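Local coordinates for mitogen activated protein kinase, putative (Leishmania donovani, PDB 4QNY), which is a putative mitogen-activated protein kinase that probably transfers phosphate from ATP to serine or threonine residues of target proteins, at residues A76-I84 with Q133-A144; L216-L225 with Y277-L288. One frame throughout, in Å; residues are numbered along the deposited sequence.

Contact 1: residues A76-I84 with Q133-A144; sequences AHFNDDNII and QALRALHIIHSA
Asn82 meets the helix 124-143 with nearly every atom of its side chain. Its CB lies 3.8 Å from Ala137 CB, where the backbones come closest, and CG stands 3.7 Å from the backbone O of Gln133. The amide then divides: Asn82 OD1 comes within 2.7 Å of Arg136 NH1, while ND2 gives a weak bond (3.3 Å, 132°) to Gln133 OE1 and a stronger one to Leu164 O. The two amides are turned steeply against each other, 79° apart. The guanidinium edge of Arg136 meets the Asp80 carboxylate in a two-pronged salt bridge, NH1 to OD2 and NH2 to OD1, the planes only 23° apart; both modelled bonds are unusually short, so their exact lengths are doubtful. Asp80 OD2 also accepts from Asn82 N at 3.0 Å, closing an Asx turn. This is the αC-β4 loop of protein kinases, after αC (62-77), packed on αE (124-143), where a small-lobe segment docks on the large lobe; Ile84 lines the nucleotide pocket. Nearer αC the contact turns apolar: Phe78 CZ reaches Ile141 CA at 3.7 Å, and His77 CE1 touches Ala144 CB. From the far end of the turn, Ile83 CD1 joins them, 3.8 Å from Ile141 CG1.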
loop_
_atom_site.group_PDB
_atom_site.type_symbol
_atom_site.label_atom_id
_atom_site.label_comp_id
_atom_site.label_asym_id
_atom_site.label_seq_id
_atom_site.Cartn_x
_atom_site.Cartn_y
_atom_site.Cartn_z
ATOM N N ALA A 76 7.887 -9.502 9.144
ATOM C CA ALA A 76 8.993 -9.962 9.973
ATOM C C ALA A 76 10.327 -9.743 9.268
ATOM O O ALA A 76 11.369 -9.609 9.913
ATOM C CB ALA A 76 8.816 -11.428 10.328
ATOM N N HIS A 77 10.285 -9.704 7.940
ATOM C CA HIS A 77 11.491 -9.547 7.134
ATOM C C HIS A 77 12.096 -8.154 7.269
ATOM O O HIS A 77 13.316 -7.996 7.260
ATOM C CB HIS A 77 11.187 -9.841 5.662
ATOM C CG HIS A 77 12.367 -9.677 4.756
ATOM N ND1 HIS A 77 12.615 -8.513 4.061
ATOM C CD2 HIS A 77 13.367 -10.530 4.431
ATOM C CE1 HIS A 77 13.718 -8.656 3.347
ATOM N NE2 HIS A 77 14.193 -9.872 3.553
ATOM N N PHE A 78 11.239 -7.146 7.395
ATOM C CA PHE A 78 11.698 -5.764 7.465
ATOM C C PHE A 78 11.849 -5.268 8.900
ATOM O O PHE A 78 11.031 -5.572 9.767
ATOM C CB PHE A 78 10.741 -4.844 6.702
ATOM C CG PHE A 78 10.700 -5.102 5.224
ATOM C CD1 PHE A 78 11.793 -4.806 4.425
ATOM C CD2 PHE A 78 9.567 -5.630 4.630
ATOM C CE1 PHE A 78 11.758 -5.040 3.064
ATOM C CE2 PHE A 78 9.525 -5.867 3.270
ATOM C CZ PHE A 78 10.622 -5.571 2.486
ATOM N N ASN A 79 12.909 -4.504 9.135
ATOM C CA ASN A 79 13.129 -3.854 10.420
ATOM C C ASN A 79 13.542 -2.406 10.192
ATOM O O ASN A 79 14.719 -2.058 10.298
ATOM C CB ASN A 79 14.191 -4.597 11.232
ATOM C CG ASN A 79 14.284 -4.101 12.663
ATOM O OD1 ASN A 79 13.286 -3.689 13.256
ATOM N ND2 ASN A 79 15.486 -4.139 13.226
ATOM N N ASP A 80 12.564 -1.568 9.865
ATOM C CA ASP A 80 12.831 -0.188 9.483
ATOM C C ASP A 80 11.780 0.749 10.065
ATOM O O ASP A 80 10.656 0.333 10.349
ATOM C CB ASP A 80 12.875 -0.068 7.957
ATOM C CG ASP A 80 13.379 1.281 7.492
ATOM O OD1 ASP A 80 14.612 1.481 7.469
ATOM O OD2 ASP A 80 12.541 2.137 7.139
ATOM N N ASP A 81 12.144 2.015 10.242
ATOM C CA ASP A 81 11.261 2.984 10.879
ATOM C C ASP A 81 10.110 3.433 9.975
ATOM O O ASP A 81 9.083 3.897 10.466
ATOM C CB ASP A 81 12.059 4.204 11.341
ATOM C CG ASP A 81 13.053 3.871 12.437
ATOM O OD1 ASP A 81 12.621 3.385 13.504
ATOM O OD2 ASP A 81 14.265 4.093 12.233
ATOM N N ASN A 82 10.279 3.292 8.665
ATOM C CA ASN A 82 9.239 3.707 7.726
ATOM C C ASN A 82 8.429 2.532 7.187
ATOM O O ASN A 82 7.669 2.673 6.227
ATOM C CB ASN A 82 9.852 4.498 6.569
ATOM C CG ASN A 82 10.412 5.839 7.013
ATOM O OD1 ASN A 82 11.530 6.208 6.658
ATOM N ND2 ASN A 82 9.631 6.574 7.799
ATOM N N ILE A 83 8.600 1.371 7.810
ATOM C CA ILE A 83 7.794 0.195 7.502
ATOM C C ILE A 83 7.221 -0.352 8.805
ATOM O O ILE A 83 7.963 -0.580 9.760
ATOM C CB ILE A 83 8.613 -0.897 6.785
ATOM C CG1 ILE A 83 9.219 -0.350 5.490
ATOM C CG2 ILE A 83 7.746 -2.113 6.494
ATOM C CD1 ILE A 83 10.152 -1.317 4.793
ATOM N N ILE A 84 5.906 -0.550 8.845
ATOM C CA ILE A 84 5.236 -0.962 10.075
ATOM C C ILE A 84 5.815 -2.280 10.599
ATOM O O ILE A 84 6.012 -3.241 9.852
ATOM C CB ILE A 84 3.700 -1.081 9.875
ATOM C CG1 ILE A 84 2.994 -1.232 11.224
ATOM C CG2 ILE A 84 3.341 -2.209 8.914
ATOM C CD1 ILE A 84 3.049 0.017 12.079
ATOM N N GLN A 133 9.663 9.899 3.193
ATOM C CA GLN A 133 9.563 8.722 4.050
ATOM C C GLN A 133 8.948 7.551 3.294
ATOM O O GLN A 133 9.367 6.406 3.459
ATOM C CB GLN A 133 8.737 9.029 5.300
ATOM C CG GLN A 133 9.487 9.799 6.373
ATOM C CD GLN A 133 8.600 10.160 7.547
ATOM O OE1 GLN A 133 8.721 9.590 8.630
ATOM N NE2 GLN A 133 7.699 11.113 7.336
ATOM N N ALA A 134 7.956 7.847 2.461
ATOM C CA ALA A 134 7.291 6.822 1.667
ATOM C C ALA A 134 8.231 6.251 0.610
ATOM O O ALA A 134 8.263 5.041 0.385
ATOM C CB ALA A 134 6.038 7.386 1.017
ATOM N N LEU A 135 8.996 7.128 -0.032
ATOM C CA LEU A 135 9.956 6.718 -1.053
ATOM C C LEU A 135 11.103 5.918 -0.451
ATOM O O LEU A 135 11.513 4.895 -0.996
ATOM C CB LEU A 135 10.505 7.939 -1.791
ATOM C CG LEU A 135 9.549 8.639 -2.756
ATOM C CD1 LEU A 135 10.100 9.996 -3.149
ATOM C CD2 LEU A 135 9.316 7.777 -3.987
ATOM N N ARG A 136 11.616 6.395 0.678
ATOM C CA ARG A 136 12.690 5.712 1.385
ATOM C C ARG A 136 12.263 4.302 1.790
ATOM O O ARG A 136 13.059 3.363 1.749
ATOM C CB ARG A 136 13.109 6.518 2.616
ATOM C CG ARG A 136 14.217 5.882 3.428
ATOM C CD ARG A 136 14.329 6.532 4.796
ATOM N NE ARG A 136 15.062 5.687 5.734
ATOM C CZ ARG A 136 14.540 4.630 6.349
ATOM N NH1 ARG A 136 13.279 4.283 6.126
ATOM N NH2 ARG A 136 15.279 3.918 7.187
ATOM N N ALA A 137 10.997 4.160 2.169
ATOM C CA ALA A 137 10.449 2.858 2.530
ATOM C C ALA A 137 10.350 1.958 1.304
ATOM O O ALA A 137 10.669 0.771 1.367
ATOM C CB ALA A 137 9.087 3.017 3.185
ATOM N N LEU A 138 9.911 2.533 0.189
ATOM C CA LEU A 138 9.785 1.787 -1.059
ATOM C C LEU A 138 11.138 1.318 -1.578
ATOM O O LEU A 138 11.244 0.246 -2.169
ATOM C CB LEU A 138 9.088 2.632 -2.125
ATOM C CG LEU A 138 7.575 2.786 -1.986
ATOM C CD1 LEU A 138 7.033 3.650 -3.108
ATOM C CD2 LEU A 138 6.899 1.423 -1.977
ATOM N N HIS A 139 12.169 2.129 -1.358
ATOM C CA HIS A 139 13.519 1.777 -1.781
ATOM C C HIS A 139 13.993 0.519 -1.064
ATOM O O HIS A 139 14.647 -0.339 -1.655
ATOM C CB HIS A 139 14.488 2.931 -1.519
ATOM C CG HIS A 139 15.897 2.641 -1.929
ATOM N ND1 HIS A 139 16.929 2.530 -1.023
ATOM C CD2 HIS A 139 16.445 2.433 -3.150
ATOM C CE1 HIS A 139 18.053 2.270 -1.666
ATOM N NE2 HIS A 139 17.787 2.205 -2.958
ATOM N N ILE A 140 13.647 0.418 0.215
ATOM C CA ILE A 140 14.002 -0.738 1.028
ATOM C C ILE A 140 13.246 -1.985 0.579
ATOM O O ILE A 140 13.836 -3.055 0.417
ATOM C CB ILE A 140 13.719 -0.465 2.515
ATOM C CG1 ILE A 140 14.713 0.569 3.046
ATOM C CG2 ILE A 140 13.798 -1.752 3.324
ATOM C CD1 ILE A 140 14.193 1.386 4.197
ATOM N N ILE A 141 11.943 -1.834 0.371
ATOM C CA ILE A 141 11.099 -2.930 -0.093
ATOM C C ILE A 141 11.539 -3.425 -1.471
ATOM O O ILE A 141 11.635 -4.630 -1.704
ATOM C CB ILE A 141 9.617 -2.504 -0.150
ATOM C CG1 ILE A 141 9.127 -2.102 1.242
ATOM C CG2 ILE A 141 8.756 -3.623 -0.717
ATOM C CD1 ILE A 141 7.799 -1.374 1.239
ATOM N N HIS A 142 11.817 -2.490 -2.374
ATOM C CA HIS A 142 12.233 -2.829 -3.733
ATOM C C HIS A 142 13.618 -3.471 -3.766
ATOM O O HIS A 142 13.891 -4.329 -4.605
ATOM C CB HIS A 142 12.219 -1.584 -4.623
ATOM C CG HIS A 142 10.849 -1.035 -4.873
ATOM N ND1 HIS A 142 10.634 0.182 -5.480
ATOM C CD2 HIS A 142 9.623 -1.538 -4.593
ATOM C CE1 HIS A 142 9.335 0.406 -5.567
ATOM N NE2 HIS A 142 8.699 -0.623 -5.036
ATOM N N SER A 143 14.490 -3.051 -2.855
ATOM C CA SER A 143 15.836 -3.608 -2.781
ATOM C C SER A 143 15.794 -5.058 -2.312
ATOM O O SER A 143 16.695 -5.844 -2.605
ATOM C CB SER A 143 16.716 -2.777 -1.847
ATOM O OG SER A 143 16.231 -2.825 -0.517
ATOM N N ALA A 144 14.738 -5.406 -1.584
ATOM C CA ALA A 144 14.547 -6.770 -1.108
ATOM C C ALA A 144 13.896 -7.639 -2.180
ATOM O O ALA A 144 13.585 -8.806 -1.942
ATOM C CB ALA A 144 13.710 -6.776 0.163
#

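Contact 2: residues L216-L225 with Y277-L288; sequences LGELLGSRPL and YPTASPEALDLL. Unlike the reference sequence in segment 277-288: Thr279 (reference Lys).
Tyr277 turns its CG away from its own carbonyl carbon, beside the backbone N (chi1 -54°), and this carries the ring to Leu220 and the phenol to Gly217; Leu288, whose CG is instead anti to its backbone N (chi1 -179°), puts both methyls against the same helix end. Tyr277 OH donates to Gly217 O over 2.6 Å, from a position tilted 27° out of the carbonyl plane. That acceptor lies in the last helical turn, where Gly221 N bonds to Glu218 O rather than to Gly217 O, and Ser222 N reaches Glu218 O from the same face. Leu220 O meets the edge of the tyrosine ring at Tyr277 CD1 (3.4 Å), and Leu220 CB lies 3.6 Å from Tyr277 CE1. Leu225, directed against the tyrosine side chain, brings CD2 to 3.4 Å from Tyr277 OH. The contact joins the C-terminal end of the buried kinase helix αF (206-219) and the loop after it to αH (282-291) and the turn leading into it, a region that follows the characteristic MAP kinase insert between αG and αH. Ser281 caps αH, its OG accepting from Ala284 N at 3.2 Å and also bonding Glu124. Along the interface, Leu288 CD1 rests 3.6 Å from Gly217 N. Leu288 CD2 lies alongside Leu220 CD1 at 3.8 Å, the two chains oppositely directed. Leu216 sends CD2 to 3.7 Å from Leu288 CA, with Leu287 beside it, while Leu220 CD2 lies against Ala280 and Ala284.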
loop_
_atom_site.group_PDB
_atom_site.type_symbol
_atom_site.label_atom_id
_atom_site.label_comp_id
_atom_site.label_asym_id
_atom_site.label_seq_id
_atom_site.Cartn_x
_atom_site.Cartn_y
_atom_site.Cartn_z
ATOM N N LEU A 216 0.686 12.014 -3.795
ATOM C CA LEU A 216 1.234 13.366 -3.865
ATOM C C LEU A 216 0.208 14.340 -4.438
ATOM O O LEU A 216 0.097 15.477 -3.982
ATOM C CB LEU A 216 2.512 13.386 -4.708
ATOM C CG LEU A 216 3.133 14.757 -4.992
ATOM C CD1 LEU A 216 3.450 15.488 -3.698
ATOM C CD2 LEU A 216 4.383 14.618 -5.847
ATOM N N GLY A 217 -0.544 13.881 -5.433
ATOM C CA GLY A 217 -1.566 14.698 -6.059
ATOM C C GLY A 217 -2.665 15.095 -5.092
ATOM O O GLY A 217 -3.231 16.185 -5.192
ATOM N N GLU A 218 -2.961 14.210 -4.149
ATOM C CA GLU A 218 -3.996 14.472 -3.157
ATOM C C GLU A 218 -3.468 15.319 -2.003
ATOM O O GLU A 218 -4.180 16.174 -1.478
ATOM C CB GLU A 218 -4.572 13.158 -2.626
ATOM C CG GLU A 218 -5.308 12.342 -3.672
ATOM C CD GLU A 218 -5.898 11.067 -3.108
ATOM O OE1 GLU A 218 -6.502 11.122 -2.017
ATOM O OE2 GLU A 218 -5.757 10.009 -3.756
ATOM N N LEU A 219 -2.220 15.073 -1.612
ATOM C CA LEU A 219 -1.582 15.838 -0.544
ATOM C C LEU A 219 -1.436 17.307 -0.926
ATOM O O LEU A 219 -1.514 18.192 -0.074
ATOM C CB LEU A 219 -0.211 15.246 -0.205
ATOM C CG LEU A 219 -0.198 13.909 0.539
ATOM C CD1 LEU A 219 1.205 13.326 0.573
ATOM C CD2 LEU A 219 -0.747 14.068 1.950
ATOM N N LEU A 220 -1.235 17.560 -2.216
ATOM C CA LEU A 220 -1.074 18.919 -2.720
ATOM C C LEU A 220 -2.398 19.679 -2.760
ATOM O O LEU A 220 -2.439 20.847 -3.148
ATOM C CB LEU A 220 -0.444 18.897 -4.114
ATOM C CG LEU A 220 1.065 18.651 -4.164
ATOM C CD1 LEU A 220 1.524 18.426 -5.596
ATOM C CD2 LEU A 220 1.812 19.818 -3.533
ATOM N N GLY A 221 -3.478 19.011 -2.364
ATOM C CA GLY A 221 -4.779 19.650 -2.271
ATOM C C GLY A 221 -5.757 19.196 -3.336
ATOM O O GLY A 221 -6.156 19.984 -4.194
ATOM N N SER A 222 -6.151 17.926 -3.278
ATOM C CA SER A 222 -7.085 17.375 -4.253
ATOM C C SER A 222 -7.681 16.039 -3.817
ATOM O O SER A 222 -7.089 15.307 -3.025
ATOM C CB SER A 222 -6.395 17.200 -5.609
ATOM O OG SER A 222 -7.265 16.591 -6.547
ATOM N N ARG A 223 -8.863 15.737 -4.341
ATOM C CA ARG A 223 -9.454 14.409 -4.226
ATOM C C ARG A 223 -8.699 13.463 -5.163
ATOM O O ARG A 223 -7.928 13.934 -6.001
ATOM C CB ARG A 223 -10.949 14.461 -4.564
ATOM C CG ARG A 223 -11.831 14.916 -3.409
ATOM C CD ARG A 223 -12.026 13.801 -2.391
ATOM N NE ARG A 223 -12.780 12.681 -2.951
ATOM C CZ ARG A 223 -13.036 11.550 -2.301
ATOM N NH1 ARG A 223 -12.599 11.379 -1.062
ATOM N NH2 ARG A 223 -13.731 10.588 -2.893
ATOM N N PRO A 224 -8.889 12.136 -5.011
ATOM C CA PRO A 224 -8.244 11.170 -5.912
ATOM C C PRO A 224 -8.355 11.554 -7.389
ATOM O O PRO A 224 -9.455 11.763 -7.902
ATOM C CB PRO A 224 -9.003 9.878 -5.623
ATOM C CG PRO A 224 -9.334 9.986 -4.177
ATOM C CD PRO A 224 -9.600 11.452 -3.912
ATOM N N LEU A 225 -7.207 11.648 -8.052
ATOM C CA LEU A 225 -7.127 12.185 -9.406
ATOM C C LEU A 225 -7.800 11.296 -10.448
ATOM O O LEU A 225 -8.423 11.794 -11.386
ATOM C CB LEU A 225 -5.664 12.408 -9.795
ATOM C CG LEU A 225 -4.780 13.153 -8.792
ATOM C CD1 LEU A 225 -3.357 13.270 -9.318
ATOM C CD2 LEU A 225 -5.352 14.524 -8.474
ATOM N N TYR A 277 -3.000 23.151 -9.449
ATOM C CA TYR A 277 -2.437 23.515 -8.153
ATOM C C TYR A 277 -1.771 24.888 -8.220
ATOM O O TYR A 277 -0.561 24.984 -8.415
ATOM C CB TYR A 277 -1.425 22.465 -7.689
ATOM C CG TYR A 277 -1.959 21.050 -7.671
ATOM C CD1 TYR A 277 -2.613 20.547 -6.554
ATOM C CD2 TYR A 277 -1.802 20.215 -8.770
ATOM C CE1 TYR A 277 -3.100 19.253 -6.534
ATOM C CE2 TYR A 277 -2.286 18.921 -8.759
ATOM C CZ TYR A 277 -2.933 18.445 -7.639
ATOM O OH TYR A 277 -3.414 17.156 -7.627
ATOM N N PRO A 278 -2.566 25.956 -8.054
ATOM C CA PRO A 278 -2.107 27.346 -8.181
ATOM C C PRO A 278 -1.044 27.744 -7.157
ATOM O O PRO A 278 -0.230 28.624 -7.435
ATOM C CB PRO A 278 -3.388 28.159 -7.956
ATOM C CG PRO A 278 -4.505 27.210 -8.225
ATOM C CD PRO A 278 -4.007 25.880 -7.766
ATOM N N THR A 279 -1.058 27.103 -5.992
ATOM C CA THR A 279 -0.189 27.488 -4.886
ATOM C C THR A 279 1.091 26.648 -4.850
ATOM O O THR A 279 2.124 27.092 -4.344
ATOM C CB THR A 279 -0.936 27.360 -3.536
ATOM O OG1 THR A 279 -2.132 28.149 -3.578
ATOM C CG2 THR A 279 -0.072 27.836 -2.376
ATOM N N ALA A 280 1.020 25.444 -5.407
ATOM C CA ALA A 280 2.134 24.499 -5.364
ATOM C C ALA A 280 3.409 25.046 -6.002
ATOM O O ALA A 280 3.362 25.815 -6.962
ATOM C CB ALA A 280 1.737 23.197 -6.037
ATOM N N SER A 281 4.549 24.638 -5.452
ATOM C CA SER A 281 5.851 25.032 -5.974
ATOM C C SER A 281 6.138 24.320 -7.293
ATOM O O SER A 281 5.580 23.255 -7.557
ATOM C CB SER A 281 6.949 24.721 -4.954
ATOM O OG SER A 281 7.067 23.325 -4.746
ATOM N N PRO A 282 7.005 24.911 -8.132
ATOM C CA PRO A 282 7.391 24.265 -9.393
ATOM C C PRO A 282 8.109 22.935 -9.172
ATOM O O PRO A 282 8.046 22.054 -10.028
ATOM C CB PRO A 282 8.329 25.290 -10.042
ATOM C CG PRO A 282 7.960 26.593 -9.420
ATOM C CD PRO A 282 7.575 26.264 -8.011
ATOM N N GLU A 283 8.784 22.800 -8.034
ATOM C CA GLU A 283 9.480 21.563 -7.699
ATOM C C GLU A 283 8.488 20.444 -7.397
ATOM O O GLU A 283 8.700 19.293 -7.780
ATOM C CB GLU A 283 10.416 21.770 -6.503
ATOM C CG GLU A 283 11.648 22.615 -6.799
ATOM C CD GLU A 283 11.335 24.094 -6.920
ATOM O OE1 GLU A 283 10.458 24.582 -6.176
ATOM O OE2 GLU A 283 11.966 24.769 -7.762
ATOM N N ALA A 284 7.406 20.792 -6.710
ATOM C CA ALA A 284 6.374 19.822 -6.359
ATOM C C ALA A 284 5.626 19.347 -7.596
ATOM O O ALA A 284 5.295 18.167 -7.721
ATOM C CB ALA A 284 5.404 20.421 -5.355
ATOM N N LEU A 285 5.362 20.274 -8.510
ATOM C CA LEU A 285 4.583 19.967 -9.702
ATOM C C LEU A 285 5.396 19.188 -10.728
ATOM O O LEU A 285 4.835 18.485 -11.568
ATOM C CB LEU A 285 4.036 21.252 -10.324
ATOM C CG LEU A 285 2.977 21.965 -9.480
ATOM C CD1 LEU A 285 2.407 23.166 -10.219
ATOM C CD2 LEU A 285 1.873 20.994 -9.081
ATOM N N ASP A 286 6.718 19.308 -10.660
ATOM C CA ASP A 286 7.577 18.535 -11.548
ATOM C C ASP A 286 7.690 17.093 -11.075
ATOM O O ASP A 286 7.620 16.162 -11.878
ATOM C CB ASP A 286 8.967 19.155 -11.647
ATOM C CG ASP A 286 9.917 18.301 -12.460
ATOM O OD1 ASP A 286 9.730 18.220 -13.690
ATOM O OD2 ASP A 286 10.843 17.705 -11.871
ATOM N N LEU A 287 7.876 16.918 -9.770
ATOM C CA LEU A 287 7.946 15.586 -9.179
ATOM C C LEU A 287 6.634 14.844 -9.400
ATOM O O LEU A 287 6.625 13.649 -9.683
ATOM C CB LEU A 287 8.265 15.671 -7.686
ATOM C CG LEU A 287 8.398 14.332 -6.955
ATOM C CD1 LEU A 287 9.532 13.509 -7.544
ATOM C CD2 LEU A 287 8.604 14.547 -5.464
ATOM N N LEU A 288 5.530 15.571 -9.271
ATOM C CA LEU A 288 4.202 15.016 -9.506
ATOM C C LEU A 288 4.035 14.598 -10.964
ATOM O O LEU A 288 3.518 13.519 -11.255
ATOM C CB LEU A 288 3.126 16.034 -9.120
ATOM C CG LEU A 288 1.669 15.598 -9.276
ATOM C CD1 LEU A 288 1.391 14.380 -8.418
ATOM C CD2 LEU A 288 0.725 16.735 -8.919
#

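Overall arrangement
After helix 8-16 and three strands of the small lobe, contact 1 opens at the end of helix 62-77. It closes a loop of 48 intervening residues, which includes strands 86-90 and 101-106, the passage into the large lobe and helix 112-117, and so bridges the two lobes. Contact 2 closes a later loop of 51 residues, largely helical and without strand, and joins helices 206-219 and 282-291 within the large lobe. The loops are in series, neither nested nor crossing. The centres of contact 1 and contact 2 are about 24 Å apart, and they do not touch. Helix 124-143 connects them: it receives residues 76-84, packs through Ala134 and Leu138 on Ile212, and touches Leu216 and Leu220 through Ile127.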